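Local coordinates for gliding motility protein MglB (Myxococcus xanthus, PDB 6IZW), which probably serves as a molecular adaptor and guanine-nucleotide exchange factor in the control of gliding motility, at residues E10-T13 with K14-V18. The protein carries 1 engineered substitution. Residues are numbered along the deposited sequence; the frame is centred on the assembly and turned at random.
Sequences EEFT and KINAV
N16, one helical turn after F12, holds its amide over one face of the F12 ring. The amide stands on edge, its plane 88° from the ring's: as modelled, N16 OD1 sits over the ring centre, 3.3 Å above its plane, while N16 ND2 lies 3.2 Å from F12 CE1. N16 OD1 also comes within 2.8 Å of F12 O, two acceptor oxygens in an unfavourable pairing, so the O/N assignment of this amide may be doubtful. With CG of F12 anti to the backbone N (chi1 -172°), the ring leans forward along the helix to meet that group. Beneath the side chains the i to i+4 ladder runs on, N16 N donating to F12 O at 3.1 Å and I15 N to E11 O at 3.2 Å. This is helix 9-25, the first long helix of the Roadblock/LC7 fold, lying beside helix 111-130 and against the sheet. I15 is buried, touching S42, M7 and F129, and its CD1 lies 3.6 Å from E11 OE2. F12 also packs on a polar side chain of another protein's chain. Were F12 cut back to an alanine, the N16 amide would probably lose the ring it stands on, and a gap would be likely to open beside M7 and S42. The solvent side is looser: E10 OE1 and K14 NZ stay 4.1 Å apart, too far for a salt bridge. T13, also exposed, turns OG1 back to hydrogen-bond E9 O.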
loop_
_atom_site.group_PDB
_atom_site.type_symbol
_atom_site.label_atom_id
_atom_site.label_comp_id
_atom_site.label_asym_id
_atom_site.label_seq_id
_atom_site.Cartn_x
_atom_site.Cartn_y
_atom_site.Cartn_z
ATOM N N GLU B 10 21.209 -13.757 14.913
ATOM C CA GLU B 10 22.401 -13.845 14.077
ATOM C C GLU B 10 22.380 -12.777 12.987
ATOM O O GLU B 10 23.245 -11.896 12.942
ATOM C CB GLU B 10 22.514 -15.253 13.475
ATOM C CG GLU B 10 23.609 -15.436 12.410
ATOM C CD GLU B 10 25.036 -15.265 12.943
ATOM O OE1 GLU B 10 25.986 -15.358 12.131
ATOM O OE2 GLU B 10 25.218 -15.041 14.163
ATOM N N GLU B 11 21.379 -12.825 12.110
ATOM C CA GLU B 11 21.316 -11.881 11.001
ATOM C C GLU B 11 20.649 -10.555 11.365
ATOM O O GLU B 11 20.853 -9.564 10.655
ATOM C CB GLU B 11 20.598 -12.525 9.805
ATOM C CG GLU B 11 19.131 -12.125 9.631
ATOM C CD GLU B 11 18.524 -12.618 8.313
ATOM O OE1 GLU B 11 18.509 -13.844 8.065
ATOM O OE2 GLU B 11 18.069 -11.769 7.516
ATOM N N PHE B 12 19.880 -10.491 12.452
ATOM C CA PHE B 12 19.276 -9.215 12.821
ATOM C C PHE B 12 20.339 -8.219 13.245
ATOM O O PHE B 12 20.283 -7.041 12.878
ATOM C CB PHE B 12 18.250 -9.402 13.945
ATOM C CG PHE B 12 17.448 -8.155 14.258
ATOM C CD1 PHE B 12 16.853 -7.417 13.243
ATOM C CD2 PHE B 12 17.279 -7.732 15.571
ATOM C CE1 PHE B 12 16.114 -6.275 13.535
ATOM C CE2 PHE B 12 16.537 -6.591 15.868
ATOM C CZ PHE B 12 15.957 -5.861 14.849
ATOM N N THR B 13 21.322 -8.689 14.008
ATOM C CA THR B 13 22.328 -7.805 14.580
ATOM C C THR B 13 23.198 -7.175 13.497
ATOM O O THR B 13 23.549 -5.992 13.586
ATOM C CB THR B 13 23.165 -8.603 15.570
ATOM O OG1 THR B 13 23.380 -9.913 15.028
ATOM C CG2 THR B 13 22.417 -8.741 16.890
ATOM N N LYS B 14 23.541 -7.944 12.459
ATOM C CA LYS B 14 24.320 -7.392 11.354
ATOM C C LYS B 14 23.514 -6.372 10.559
ATOM O O LYS B 14 24.037 -5.319 10.173
ATOM C CB LYS B 14 24.799 -8.505 10.419
ATOM C CG LYS B 14 25.172 -9.822 11.079
ATOM C CD LYS B 14 25.470 -10.892 10.024
ATOM C CE LYS B 14 26.512 -11.896 10.520
ATOM N NZ LYS B 14 27.240 -12.580 9.410
ATOM N N ILE B 15 22.241 -6.677 10.291
ATOM C CA ILE B 15 21.403 -5.776 9.504
ATOM C C ILE B 15 21.299 -4.420 10.185
ATOM O O ILE B 15 21.438 -3.374 9.541
ATOM C CB ILE B 15 20.021 -6.411 9.266
ATOM C CG1 ILE B 15 20.099 -7.467 8.160
ATOM C CG2 ILE B 15 19.009 -5.358 8.890
ATOM C CD1 ILE B 15 18.855 -8.338 8.062
ATOM N N ASN B 16 21.085 -4.414 11.504
ATOM C CA ASN B 16 21.034 -3.151 12.237
ATOM C C ASN B 16 22.352 -2.391 12.133
ATOM O O ASN B 16 22.365 -1.154 12.100
ATOM C CB ASN B 16 20.682 -3.404 13.704
ATOM C CG ASN B 16 19.483 -4.320 13.869
ATOM O OD1 ASN B 16 19.445 -5.153 14.771
ATOM N ND2 ASN B 16 18.502 -4.177 12.986
ATOM N N ALA B 17 23.476 -3.113 12.085
ATOM C CA ALA B 17 24.774 -2.453 11.983
ATOM C C ALA B 17 24.911 -1.716 10.654
ATOM O O ALA B 17 25.374 -0.572 10.613
ATOM C CB ALA B 17 25.896 -3.476 12.162
ATOM N N VAL B 18 24.507 -2.357 9.553
ATOM C CA VAL B 18 24.540 -1.690 8.251
ATOM C C VAL B 18 23.760 -0.381 8.297
ATOM O O VAL B 18 24.187 0.637 7.739
ATOM C CB VAL B 18 24.000 -2.627 7.154
ATOM C CG1 VAL B 18 23.825 -1.870 5.854
ATOM C CG2 VAL B 18 24.921 -3.822 6.960
#